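Local coordinates for SusD-like carbohydrate binding protein (Bacteroides vulgatus, PDB 3LEW), which probably binds glycans at the bacterial outer membrane as a SusD-like lipoprotein, a step inferred to serve nutrient capture, at residues A[89-94]-A[147-152]; A[131-136]-A[171-176]; A[246-251]-A[338-343]; A[327-332]-A[403-408]. All blocks are in the same frame, centred on the assembly; numbering follows the deposited sequence. Where two conformers were deposited one is given.

Interaction 1 (A[89-94]-A[147-152])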
loop_
_atom_site.group_PDB
_atom_site.type_symbol
_atom_site.label_atom_id
_atom_site.label_comp_id
_atom_site.label_asym_id
_atom_site.label_seq_id
_atom_site.Cartn_x
_atom_site.Cartn_y
_atom_site.Cartn_z
ATOM N N LEU A 89 3.041 15.094 -1.714
ATOM C CA LEU A 89 1.875 14.563 -2.406
ATOM C C LEU A 89 0.662 14.625 -1.484
ATOM O O LEU A 89 -0.410 15.077 -1.928
ATOM C CB LEU A 89 2.056 13.137 -2.909
ATOM C CG LEU A 89 3.105 12.895 -3.996
ATOM C CD1 LEU A 89 3.161 11.391 -4.335
ATOM C CD2 LEU A 89 2.890 13.819 -5.255
ATOM N N ALA A 90 0.815 14.187 -0.228
ATOM C CA ALA A 90 -0.306 14.178 0.701
ATOM C C ALA A 90 -0.916 15.587 0.822
ATOM O O ALA A 90 -2.122 15.779 0.662
ATOM C CB ALA A 90 0.116 13.644 2.102
ATOM N N TYR A 91 -0.089 16.599 1.072
ATOM C CA TYR A 91 -0.611 17.919 1.363
ATOM C C TYR A 91 -1.021 18.709 0.135
ATOM O O TYR A 91 -2.011 19.445 0.189
ATOM C CB TYR A 91 0.319 18.726 2.313
ATOM C CG TYR A 91 0.179 18.221 3.736
ATOM C CD1 TYR A 91 -0.925 18.556 4.509
ATOM C CD2 TYR A 91 1.112 17.339 4.287
ATOM C CE1 TYR A 91 -1.096 18.071 5.776
ATOM C CE2 TYR A 91 0.959 16.869 5.587
ATOM C CZ TYR A 91 -0.144 17.204 6.324
ATOM O OH TYR A 91 -0.310 16.721 7.622
ATOM N N ARG A 92 -0.325 18.544 -0.993
ATOM C CA ARG A 92 -0.775 19.228 -2.196
ATOM C C ARG A 92 -2.122 18.694 -2.674
ATOM O O ARG A 92 -2.975 19.497 -3.111
ATOM C CB ARG A 92 0.287 19.216 -3.291
ATOM C CG ARG A 92 1.466 20.048 -2.871
ATOM C CD ARG A 92 2.478 20.189 -3.953
ATOM N NE ARG A 92 3.603 21.005 -3.488
ATOM N N VAL A 93 -2.356 17.393 -2.531
ATOM C CA VAL A 93 -3.595 16.776 -3.037
ATOM C C VAL A 93 -4.727 17.003 -2.030
ATOM O O VAL A 93 -5.858 17.337 -2.427
ATOM C CB VAL A 93 -3.403 15.343 -3.475
ATOM C CG1 VAL A 93 -4.738 14.737 -4.041
ATOM C CG2 VAL A 93 -2.319 15.284 -4.560
ATOM N N ILE A 94 -4.396 16.991 -0.745
ATOM C CA ILE A 94 -5.372 17.475 0.262
ATOM C C ILE A 94 -5.815 18.889 -0.073
ATOM O O ILE A 94 -7.003 19.233 0.043
ATOM C CB ILE A 94 -4.805 17.376 1.715
ATOM C CG1 ILE A 94 -4.800 15.916 2.206
ATOM C CG2 ILE A 94 -5.582 18.328 2.685
ATOM C CD1 ILE A 94 -3.945 15.677 3.517
ATOM N N VAL A 147 2.042 12.447 18.520
ATOM C CA VAL A 147 2.011 13.349 17.398
ATOM C C VAL A 147 1.886 12.589 16.078
ATOM O O VAL A 147 2.466 11.509 15.910
ATOM C CB VAL A 147 3.273 14.225 17.382
ATOM C CG1 VAL A 147 4.518 13.370 17.065
ATOM C CG2 VAL A 147 3.090 15.383 16.422
ATOM N N CYS A 148 1.163 13.162 15.126
ATOM C CA CYS A 148 1.054 12.586 13.782
ATOM C C CYS A 148 1.343 13.661 12.719
ATOM O O CYS A 148 2.464 13.736 12.216
ATOM C CB CYS A 148 -0.296 11.932 13.602
ATOM S SG CYS A 148 -0.497 11.124 11.996
ATOM N N ALA A 149 0.369 14.521 12.418
ATOM C CA ALA A 149 0.502 15.460 11.292
ATOM C C ALA A 149 -0.595 16.528 11.413
ATOM O O ALA A 149 -1.610 16.286 12.042
ATOM C CB ALA A 149 0.398 14.694 9.931
ATOM N N PRO A 150 -0.380 17.696 10.815
ATOM C CA PRO A 150 -1.406 18.752 10.835
ATOM C C PRO A 150 -2.599 18.389 9.972
ATOM O O PRO A 150 -2.439 17.707 8.939
ATOM C CB PRO A 150 -0.675 19.980 10.273
ATOM C CG PRO A 150 0.709 19.545 9.923
ATOM C CD PRO A 150 0.895 18.119 10.190
ATOM N N ILE A 151 -3.772 18.839 10.393
ATOM C CA ILE A 151 -5.015 18.607 9.659
ATOM C C ILE A 151 -5.500 19.907 9.101
ATOM O O ILE A 151 -5.704 20.858 9.852
ATOM C CB ILE A 151 -6.102 18.015 10.585
ATOM C CG1 ILE A 151 -5.660 16.640 11.069
ATOM C CG2 ILE A 151 -7.450 17.923 9.847
ATOM C CD1 ILE A 151 -6.607 15.973 12.062
ATOM N N TYR A 152 -5.674 19.964 7.779
ATOM C CA TYR A 152 -6.296 21.109 7.122
ATOM C C TYR A 152 -7.565 20.674 6.432
ATOM O O TYR A 152 -7.587 19.636 5.705
ATOM C CB TYR A 152 -5.367 21.721 6.055
ATOM C CG TYR A 152 -4.043 22.115 6.605
ATOM C CD1 TYR A 152 -3.904 23.254 7.344
ATOM C CD2 TYR A 152 -2.918 21.297 6.432
ATOM C CE1 TYR A 152 -2.667 23.613 7.899
ATOM C CE2 TYR A 152 -1.700 21.651 6.961
ATOM C CZ TYR A 152 -1.580 22.791 7.705
ATOM O OH TYR A 152 -0.360 23.138 8.262
#

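Interaction 2 (A[131-136]-A[171-176])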
loop_
_atom_site.group_PDB
_atom_site.type_symbol
_atom_site.label_atom_id
_atom_site.label_comp_id
_atom_site.label_asym_id
_atom_site.label_seq_id
_atom_site.Cartn_x
_atom_site.Cartn_y
_atom_site.Cartn_z
ATOM N N HIS A 131 -3.291 7.652 4.960
ATOM C CA HIS A 131 -1.855 7.530 4.712
ATOM C C HIS A 131 -1.004 8.135 5.838
ATOM O O HIS A 131 -0.080 7.491 6.385
ATOM C CB HIS A 131 -1.487 8.198 3.406
ATOM C CG HIS A 131 -0.008 8.208 3.143
ATOM N ND1 HIS A 131 0.719 7.054 2.905
ATOM C CD2 HIS A 131 0.875 9.234 3.069
ATOM C CE1 HIS A 131 1.997 7.368 2.734
ATOM N NE2 HIS A 131 2.116 8.687 2.808
ATOM N N LEU A 132 -1.348 9.364 6.219
ATOM C CA LEU A 132 -0.620 10.055 7.274
ATOM C C LEU A 132 -0.750 9.300 8.588
ATOM O O LEU A 132 0.283 9.005 9.249
ATOM C CB LEU A 132 -1.085 11.513 7.388
ATOM C CG LEU A 132 -0.692 12.414 6.207
ATOM C CD1 LEU A 132 -1.526 13.754 6.177
ATOM C CD2 LEU A 132 0.807 12.728 6.190
ATOM N N ALA A 133 -1.978 8.920 8.965
ATOM C CA ALA A 133 -2.221 8.254 10.234
ATOM C C ALA A 133 -1.493 6.914 10.357
ATOM O O ALA A 133 -0.990 6.571 11.410
ATOM C CB ALA A 133 -3.722 8.023 10.436
ATOM N N SER A 134 -1.471 6.161 9.263
ATOM C CA SER A 134 -0.942 4.784 9.280
ATOM C C SER A 134 0.563 4.674 9.153
ATOM O O SER A 134 1.098 3.594 9.440
ATOM C CB SER A 134 -1.630 3.930 8.200
ATOM O OG SER A 134 -1.414 4.414 6.880
ATOM N N CYS A 135 1.265 5.725 8.705
ATOM C CA CYS A 135 2.703 5.727 8.421
ATOM C C CYS A 135 3.560 6.651 9.314
ATOM O O CYS A 135 4.744 6.468 9.416
ATOM C CB CYS A 135 2.925 6.204 6.985
ATOM S SG CYS A 135 2.381 5.040 5.725
ATOM N N TYR A 136 2.958 7.704 9.873
ATOM C CA TYR A 136 3.705 8.758 10.593
ATOM C C TYR A 136 3.664 8.670 12.128
ATOM O O TYR A 136 4.212 9.553 12.839
ATOM C CB TYR A 136 3.212 10.152 10.145
ATOM C CG TYR A 136 3.670 10.557 8.766
ATOM C CD1 TYR A 136 3.153 9.944 7.604
ATOM C CD2 TYR A 136 4.686 11.474 8.608
ATOM C CE1 TYR A 136 3.587 10.290 6.302
ATOM C CE2 TYR A 136 5.136 11.817 7.332
ATOM C CZ TYR A 136 4.587 11.203 6.184
ATOM O OH TYR A 136 5.042 11.589 4.989
ATOM N N SER A 171 -4.703 9.495 16.890
ATOM C CA SER A 171 -6.143 9.230 17.059
ATOM C C SER A 171 -6.974 10.274 16.292
ATOM O O SER A 171 -7.977 9.942 15.646
ATOM C CB SER A 171 -6.548 9.248 18.533
ATOM O OG SER A 171 -5.980 8.170 19.254
ATOM N N GLU A 172 -6.550 11.535 16.366
ATOM C CA GLU A 172 -7.281 12.608 15.691
ATOM C C GLU A 172 -7.214 12.499 14.161
ATOM O O GLU A 172 -8.206 12.757 13.472
ATOM C CB GLU A 172 -6.778 13.967 16.146
ATOM C CG GLU A 172 -7.164 14.301 17.560
ATOM C CD GLU A 172 -6.461 15.513 18.151
ATOM O OE1 GLU A 172 -5.359 15.883 17.673
ATOM O OE2 GLU A 172 -7.005 16.031 19.164
ATOM N N VAL A 173 -6.071 12.091 13.627
ATOM C CA VAL A 173 -5.921 11.952 12.188
ATOM C C VAL A 173 -6.724 10.756 11.709
ATOM O O VAL A 173 -7.404 10.832 10.659
ATOM C CB VAL A 173 -4.461 11.903 11.740
ATOM C CG1 VAL A 173 -4.356 11.683 10.239
ATOM C CG2 VAL A 173 -3.751 13.204 12.124
ATOM N N TYR A 174 -6.652 9.642 12.442
ATOM C CA TYR A 174 -7.571 8.519 12.129
ATOM C C TYR A 174 -9.055 8.963 12.150
ATOM O O TYR A 174 -9.816 8.602 11.250
ATOM C CB TYR A 174 -7.326 7.301 13.028
ATOM C CG TYR A 174 -6.276 6.330 12.522
ATOM C CD1 TYR A 174 -6.443 5.647 11.315
ATOM C CD2 TYR A 174 -5.166 6.039 13.295
ATOM C CE1 TYR A 174 -5.505 4.762 10.844
ATOM C CE2 TYR A 174 -4.201 5.137 12.836
ATOM C CZ TYR A 174 -4.402 4.484 11.628
ATOM O OH TYR A 174 -3.484 3.581 11.149
ATOM N N ALA A 175 -9.481 9.730 13.158
ATOM C CA ALA A 175 -10.863 10.151 13.275
ATOM C C ALA A 175 -11.267 11.053 12.084
ATOM O O ALA A 175 -12.381 10.972 11.581
ATOM C CB ALA A 175 -11.132 10.859 14.632
ATOM N N GLN A 176 -10.329 11.901 11.652
ATOM C CA GLN A 176 -10.537 12.783 10.503
ATOM C C GLN A 176 -10.728 11.949 9.241
ATOM O O GLN A 176 -11.655 12.189 8.490
ATOM C CB GLN A 176 -9.335 13.741 10.324
ATOM C CG GLN A 176 -9.474 14.751 9.168
ATOM C CD GLN A 176 -10.604 15.719 9.407
ATOM O OE1 GLN A 176 -10.692 16.316 10.492
ATOM N NE2 GLN A 176 -11.495 15.877 8.423
#

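Interaction 3 (A[246-251]-A[338-343])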
loop_
_atom_site.group_PDB
_atom_site.type_symbol
_atom_site.label_atom_id
_atom_site.label_comp_id
_atom_site.label_asym_id
_atom_site.label_seq_id
_atom_site.Cartn_x
_atom_site.Cartn_y
_atom_site.Cartn_z
ATOM N N PHE A 246 -0.669 -8.722 -12.877
ATOM C CA PHE A 246 -1.056 -7.633 -11.928
ATOM C C PHE A 246 -0.834 -6.222 -12.529
ATOM O O PHE A 246 -0.359 -5.306 -11.854
ATOM C CB PHE A 246 -0.357 -7.809 -10.564
ATOM C CG PHE A 246 -1.160 -8.630 -9.575
ATOM C CD1 PHE A 246 -1.265 -9.983 -9.737
ATOM C CD2 PHE A 246 -1.793 -8.034 -8.497
ATOM C CE1 PHE A 246 -2.032 -10.757 -8.866
ATOM C CE2 PHE A 246 -2.564 -8.821 -7.617
ATOM C CZ PHE A 246 -2.655 -10.168 -7.814
ATOM N N ASN A 247 -1.261 -6.059 -13.776
ATOM C CA ASN A 247 -0.874 -4.913 -14.604
ATOM C C ASN A 247 -2.015 -4.268 -15.416
ATOM O O ASN A 247 -1.746 -3.449 -16.279
ATOM C CB ASN A 247 0.258 -5.308 -15.498
ATOM C CG ASN A 247 -0.142 -6.415 -16.475
ATOM O OD1 ASN A 247 -1.345 -6.567 -16.779
ATOM N ND2 ASN A 247 0.836 -7.210 -16.963
ATOM N N SER A 248 -3.252 -4.620 -15.092
ATOM C CA SER A 248 -4.449 -4.048 -15.787
ATOM C C SER A 248 -5.606 -3.796 -14.849
ATOM O O SER A 248 -6.058 -4.728 -14.135
ATOM C CB SER A 248 -4.933 -5.030 -16.854
ATOM O OG SER A 248 -6.116 -4.575 -17.478
ATOM N N VAL A 249 -6.163 -2.581 -14.883
ATOM C CA VAL A 249 -7.333 -2.245 -14.075
ATOM C C VAL A 249 -8.614 -2.978 -14.528
ATOM O O VAL A 249 -9.613 -2.999 -13.773
ATOM C CB VAL A 249 -7.637 -0.708 -14.084
ATOM C CG1 VAL A 249 -6.507 0.080 -13.414
ATOM C CG2 VAL A 249 -7.948 -0.230 -15.509
ATOM N N ASP A 250 -8.573 -3.582 -15.712
ATOM C CA ASP A 250 -9.683 -4.335 -16.251
ATOM C C ASP A 250 -10.023 -5.583 -15.377
ATOM O O ASP A 250 -11.097 -6.123 -15.458
ATOM C CB ASP A 250 -9.457 -4.714 -17.736
ATOM C CG ASP A 250 -9.248 -3.495 -18.679
ATOM O OD1 ASP A 250 -9.755 -2.400 -18.371
ATOM O OD2 ASP A 250 -8.604 -3.643 -19.784
ATOM N N ASN A 251 -9.124 -6.012 -14.507
ATOM C CA ASN A 251 -9.366 -7.187 -13.664
ATOM C C ASN A 251 -10.567 -6.956 -12.735
ATOM O O ASN A 251 -10.642 -5.923 -12.028
ATOM C CB ASN A 251 -8.054 -7.455 -12.927
ATOM C CG ASN A 251 -8.083 -8.657 -12.054
ATOM O OD1 ASN A 251 -8.949 -8.794 -11.199
ATOM N ND2 ASN A 251 -7.120 -9.568 -12.270
ATOM N N LEU A 338 4.510 0.044 -19.954
ATOM C CA LEU A 338 3.229 0.312 -19.324
ATOM C C LEU A 338 2.842 -0.827 -18.398
ATOM O O LEU A 338 2.995 -1.993 -18.720
ATOM C CB LEU A 338 2.106 0.467 -20.365
ATOM C CG LEU A 338 2.254 1.575 -21.412
ATOM C CD1 LEU A 338 1.003 1.558 -22.333
ATOM C CD2 LEU A 338 2.411 2.926 -20.726
ATOM N N GLY A 339 2.302 -0.453 -17.252
ATOM C CA GLY A 339 1.662 -1.401 -16.327
ATOM C C GLY A 339 0.834 -0.644 -15.340
ATOM O O GLY A 339 1.299 0.349 -14.785
ATOM N N ASP A 340 -0.399 -1.108 -15.082
ATOM C CA ASP A 340 -1.319 -0.383 -14.213
ATOM C C ASP A 340 -0.986 -0.655 -12.740
ATOM O O ASP A 340 -0.421 -1.687 -12.391
ATOM C CB ASP A 340 -2.793 -0.743 -14.483
ATOM C CG ASP A 340 -3.268 -0.388 -15.908
ATOM O OD1 ASP A 340 -2.512 0.248 -16.707
ATOM O OD2 ASP A 340 -4.445 -0.750 -16.241
ATOM N N ILE A 341 -1.408 0.264 -11.891
ATOM C CA ILE A 341 -1.063 0.229 -10.468
ATOM C C ILE A 341 -2.303 -0.130 -9.632
ATOM O O ILE A 341 -3.233 0.654 -9.551
ATOM C CB ILE A 341 -0.549 1.576 -9.967
ATOM C CG1 ILE A 341 0.574 2.134 -10.859
ATOM C CG2 ILE A 341 -0.050 1.429 -8.503
ATOM C CD1 ILE A 341 1.786 1.203 -11.072
ATOM N N VAL A 342 -2.274 -1.294 -9.017
ATOM C CA VAL A 342 -3.381 -1.737 -8.137
ATOM C C VAL A 342 -3.345 -0.975 -6.789
ATOM O O VAL A 342 -2.286 -0.808 -6.203
ATOM C CB VAL A 342 -3.361 -3.267 -7.925
ATOM C CG1 VAL A 342 -2.114 -3.726 -7.180
ATOM C CG2 VAL A 342 -4.620 -3.729 -7.129
ATOM N N LEU A 343 -4.516 -0.522 -6.299
ATOM C CA LEU A 343 -4.593 0.160 -5.040
ATOM C C LEU A 343 -5.484 -0.615 -4.032
ATOM O O LEU A 343 -5.243 -0.560 -2.837
ATOM C CB LEU A 343 -5.157 1.581 -5.248
ATOM C CG LEU A 343 -4.252 2.533 -6.077
ATOM C CD1 LEU A 343 -5.035 3.832 -6.424
ATOM C CD2 LEU A 343 -2.957 2.802 -5.312
HETATM O O HOH W 1 -0.214 -3.165 -10.166
#

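Interaction 4 (A[327-332]-A[403-408])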
loop_
_atom_site.group_PDB
_atom_site.type_symbol
_atom_site.label_atom_id
_atom_site.label_comp_id
_atom_site.label_asym_id
_atom_site.label_seq_id
_atom_site.Cartn_x
_atom_site.Cartn_y
_atom_site.Cartn_z
ATOM N N SER A 327 6.681 -14.008 -10.226
ATOM C CA SER A 327 6.062 -13.642 -11.503
ATOM C C SER A 327 4.819 -12.732 -11.316
ATOM O O SER A 327 4.204 -12.292 -12.310
ATOM C CB SER A 327 5.722 -14.895 -12.297
ATOM O OG SER A 327 4.743 -15.659 -11.619
ATOM N N LYS A 328 4.462 -12.409 -10.075
ATOM C CA LYS A 328 3.199 -11.682 -9.790
ATOM C C LYS A 328 3.022 -10.408 -10.623
ATOM O O LYS A 328 1.988 -10.236 -11.287
ATOM C CB LYS A 328 3.116 -11.350 -8.293
ATOM C CG LYS A 328 1.817 -10.740 -7.833
ATOM C CD LYS A 328 1.760 -10.647 -6.321
ATOM C CE LYS A 328 0.501 -9.975 -5.868
ATOM N NZ LYS A 328 0.346 -9.899 -4.386
ATOM N N PHE A 329 4.022 -9.523 -10.575
ATOM C CA PHE A 329 3.967 -8.230 -11.261
ATOM C C PHE A 329 4.837 -8.293 -12.519
ATOM O O PHE A 329 6.042 -8.616 -12.442
ATOM C CB PHE A 329 4.492 -7.112 -10.398
ATOM C CG PHE A 329 3.686 -6.857 -9.186
ATOM C CD1 PHE A 329 2.606 -6.024 -9.246
ATOM C CD2 PHE A 329 4.038 -7.437 -7.974
ATOM C CE1 PHE A 329 1.832 -5.760 -8.112
ATOM C CE2 PHE A 329 3.310 -7.175 -6.834
ATOM C CZ PHE A 329 2.184 -6.318 -6.919
ATOM N N ARG A 330 4.214 -8.059 -13.673
ATOM C CA ARG A 330 4.940 -7.911 -14.915
ATOM C C ARG A 330 4.447 -6.749 -15.729
ATOM O O ARG A 330 3.295 -6.474 -15.722
ATOM C CB ARG A 330 4.842 -9.177 -15.756
ATOM C CG ARG A 330 5.253 -10.416 -15.008
ATOM C CD ARG A 330 5.248 -11.677 -15.877
ATOM N NE ARG A 330 4.018 -11.959 -16.622
ATOM C CZ ARG A 330 2.946 -12.568 -16.096
ATOM N NH1 ARG A 330 2.931 -12.935 -14.806
ATOM N NH2 ARG A 330 1.900 -12.814 -16.852
ATOM N N PHE A 331 5.344 -6.070 -16.442
ATOM C CA PHE A 331 4.918 -5.067 -17.403
ATOM C C PHE A 331 3.842 -5.640 -18.323
ATOM O O PHE A 331 3.910 -6.786 -18.780
ATOM C CB PHE A 331 6.110 -4.609 -18.282
ATOM C CG PHE A 331 6.960 -3.506 -17.668
ATOM C CD1 PHE A 331 6.568 -2.184 -17.772
ATOM C CD2 PHE A 331 8.172 -3.794 -17.008
ATOM C CE1 PHE A 331 7.342 -1.182 -17.239
ATOM C CE2 PHE A 331 8.925 -2.795 -16.465
ATOM C CZ PHE A 331 8.531 -1.482 -16.606
ATOM N N ARG A 332 2.836 -4.832 -18.596
ATOM C CA ARG A 332 1.818 -5.170 -19.594
ATOM C C ARG A 332 2.362 -5.001 -20.995
ATOM O O ARG A 332 2.239 -5.895 -21.839
ATOM C CB ARG A 332 0.550 -4.350 -19.383
ATOM C CG ARG A 332 -0.555 -4.758 -20.335
ATOM C CD ARG A 332 -1.817 -3.989 -20.055
ATOM N NE ARG A 332 -1.769 -2.626 -20.628
ATOM C CZ ARG A 332 -1.759 -1.493 -19.928
ATOM N NH1 ARG A 332 -1.733 -1.507 -18.633
ATOM N NH2 ARG A 332 -1.775 -0.329 -20.538
ATOM N N TRP A 403 1.456 -9.614 -1.057
ATOM C CA TRP A 403 2.899 -9.433 -1.266
ATOM C C TRP A 403 3.144 -8.418 -2.364
ATOM O O TRP A 403 2.591 -8.518 -3.464
ATOM C CB TRP A 403 3.572 -10.770 -1.647
ATOM C CG TRP A 403 5.075 -10.666 -1.758
ATOM C CD1 TRP A 403 5.994 -10.972 -0.783
ATOM C CD2 TRP A 403 5.848 -10.172 -2.893
ATOM N NE1 TRP A 403 7.280 -10.745 -1.254
ATOM C CE2 TRP A 403 7.202 -10.245 -2.540
ATOM C CE3 TRP A 403 5.514 -9.696 -4.167
ATOM C CZ2 TRP A 403 8.214 -9.816 -3.395
ATOM C CZ3 TRP A 403 6.539 -9.278 -5.009
ATOM C CH2 TRP A 403 7.863 -9.366 -4.616
ATOM N N GLY A 404 3.972 -7.428 -2.084
ATOM C CA GLY A 404 4.309 -6.466 -3.112
ATOM C C GLY A 404 3.303 -5.349 -3.398
ATOM O O GLY A 404 3.604 -4.460 -4.189
ATOM N N GLU A 405 2.146 -5.385 -2.745
ATOM C CA GLU A 405 1.088 -4.397 -2.991
ATOM C C GLU A 405 1.056 -3.219 -2.021
ATOM O O GLU A 405 0.199 -2.354 -2.152
ATOM C CB GLU A 405 -0.269 -5.102 -3.000
ATOM C CG GLU A 405 -0.403 -6.058 -4.201
ATOM C CD GLU A 405 -1.707 -6.813 -4.187
ATOM O OE1 GLU A 405 -2.790 -6.210 -4.489
ATOM O OE2 GLU A 405 -1.616 -8.022 -3.898
ATOM N N GLY A 406 2.003 -3.161 -1.095
ATOM C CA GLY A 406 2.216 -1.974 -0.279
ATOM C C GLY A 406 1.809 -1.996 1.187
ATOM O O GLY A 406 1.668 -0.935 1.785
ATOM N N PHE A 407 1.671 -3.179 1.778
ATOM C CA PHE A 407 1.115 -3.305 3.115
ATOM C C PHE A 407 2.118 -3.769 4.176
ATOM O O PHE A 407 1.781 -3.715 5.359
ATOM C CB PHE A 407 -0.034 -4.313 3.107
ATOM C CG PHE A 407 -1.195 -3.924 2.234
ATOM C CD1 PHE A 407 -2.205 -3.132 2.719
ATOM C CD2 PHE A 407 -1.272 -4.363 0.916
ATOM C CE1 PHE A 407 -3.272 -2.769 1.900
ATOM C CE2 PHE A 407 -2.356 -4.025 0.095
ATOM C CZ PHE A 407 -3.363 -3.238 0.608
ATOM N N SER A 408 3.311 -4.235 3.806
ATOM C CA SER A 408 4.128 -4.923 4.831
ATOM C C SER A 408 4.444 -4.040 6.039
ATOM O O SER A 408 4.220 -4.431 7.176
ATOM C CB SER A 408 5.448 -5.479 4.284
ATOM O OG SER A 408 5.258 -6.382 3.183
#

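Interaction 1 (A[89-94]-A[147-152])
The ring of Y91 reaches out from helix 81-103 like a peg, and its tip enters a shallow notch in the 147-152 chain, where A149, P150 and Y152 supply the walls. With CG turned beside the backbone N and anti to the carbonyl carbon (chi1 -76°), the ring projects toward the loop and its hydroxyl leads the way. At the bottom of the notch Y91 OH donates to P150 O over 2.7 Å, meeting a lone pair in the carbonyl plane at a C=O...donor angle of 135°. Two small apolar bumps press close to the tyrosine hydroxyl: A149 CB stands 3.2 Å from Y91 OH, and P150 CD lies at the same distance from it, the proline ring crossing the tyrosine at about a right angle. These segments belong to the N-terminal part of the SusD fold, where the helices form a TPR-like bundle; here the loop that follows strand 147-149 runs across the flank of helix 81-103. Farther along, Y152 turns the edge of its ring to Y91, with Y152 CD2 at 3.8 Å from Y91 CE1; the two planes stand 78° apart, an oblique pairing. A phenylalanine in place of Y91 could still fill much of the notch but would probably leave the carbonyl of P150 without its hydroxyl mate. One helical turn on, I94 lays its CG2 branch 3.9 Å from Y152 O, a carbonyl that also accepts hydrogen bonds from Y129 OH and N98 ND2.

Interaction 2 (A[131-136]-A[171-176])
A buried helix-to-helix contact, mostly apolar and without hydrogen bonds across it, joins A133 and S134, near the C-terminal end of helix 111-135, to V173 and Y174 in the first turns of helix 170-187. Both helices belong to the TPR-like helical part of the SusD fold, and they run roughly antiparallel: the local axes make an angle of 146° and approach to 8.6 Å. The small side chain of A133 permits this proximity, its CA being 5.6 Å from that of V173. The methyl of A133 also meets the ring of Y174 in a CH-pi contact, CB standing 3.5 Å from the ring centroid and only 2° off the normal. All six ring carbons are therefore almost equally near the methyl, which sits squarely over the middle of one face. V173 fills the neighbouring position. Its CG1 branch, anti to the backbone N (chi1 177°), comes within 3.7 Å of A133 CB and also brushes the CB of L132, whose side chain also touches W87, Y91 and I94 of helix 81-103. Y215 of helix 202-215 touches both S134 and Y174, adding a third helix to that side. The hydroxyl of S134 is engaged within its own helix by L130 O, while the phenolic end of Y174 extends past the alanine so that Y174 OH rests 3.4 Å from S134 CA.

Interaction 3 (A[246-251]-A[338-343])
The flat carboxylate of D340 meets the backbone of the 246-251 loop through OD2: V249 N donates to the anti lone pair of D340 OD2 over 2.9 Å, with an N-H...acceptor angle of 158°. The V249 methyls CG1 and CG2 both lie 3.6 Å from D340 OD2, on one side of the carboxylate plane. The ring of F246 makes a cation-pi contact with K328 and meets Y242 edge-to-face. Here a type I beta turn, S248 to N251, is docked onto the lead-in to strand 341-345, which pairs antiparallel with strand 254-258; S248 OG accepts from D250 N in an ST turn. CG of D340 lies beside its backbone N (chi1 -62°), which brings the carboxylate round to the turn. Its other oxygen, OD1, forms a salt bridge with R332 and accepts from Q260 N, so that one acid links three chain segments. An asparagine at D340 would probably weaken this junction, leaving the guanidinium of R332 without its countercharge. The backbone contributes as well: D340 N donates to N247 O over 3.0 Å, nearly straight at 165°, but approaches from well above the carbonyl plane. N247 O also accepts from R332 NH1, while N247 ND2 donates to R330 O. A water completes the joint, giving hydrogens to F246 O and D340 O at 2.7 Å each and accepting one from V342 N at 3.0 Å.

Interaction 4 (A[327-332]-A[403-408])
Charge and hydrogen bonding concentrate at the ammonium of K328, which reaches W403 and E405 together. K328 NZ forms a salt bridge with E405 OE2 at 2.8 Å, coming to the anti side of that oxygen and 25° out of the carboxylate plane. It donates equally closely to W403 O, at 2.8 Å, lying in the carbonyl plane on a lone pair. A third acceptor, E401 O, belongs to the end of helix 387-401, so the buried ammonium is gripped by one carboxylate and two backbone carbonyls. The lysine gets there fully stretched: CG is anti to the backbone N (chi1 -174°) and every later torsion is extended, while E405 crosses it at about a right angle. E405 OE2 has a second positive partner in R345, and the two cations would probably favour the ionised carboxylate. Both segments are connections in the SusD-family region of the chain: 327-332 leads from strand 321-326 toward strand 341-345, whereas the segment 403-408 joins helix 387-401 to helix 408-414. Apolar contact is carried by F329, whose ring points its CE2-CZ side at the second connection. F329 CZ lies 3.8 Å from E405 CG near the ring plane, and F329 CE2 comes to 4.3 Å from W403 CZ3. Backbone shape matters at G404: its phi is positive (80°), and a beta carbon there would run into F329 CE2. The carbonyl of G404 passes obliquely by the ring, 3.6 Å from F329 CZ, and accepts from R50 NH2.

From the N terminus, interaction 1 closes the loop from helix 81-103 to the segment 147-152, which starts on strand 147-149. Interaction 2 opens inside that loop, on helix 111-135, and closes beyond it on helix 170-187; the two therefore cross, and they touch where L132 packs against Y91. Both tie the N-terminal helical region together. In series with them, interaction 3 spans from 246-251 to 338-343, and interaction 4 begins within that span at 327-332 and ends at 403-408, so this second pair also crosses. R332 to D340 joins interactions 3 and 4 by a salt bridge. The two pairs remain apart, the centres of interactions 1 and 3 being about 27 Å from each other.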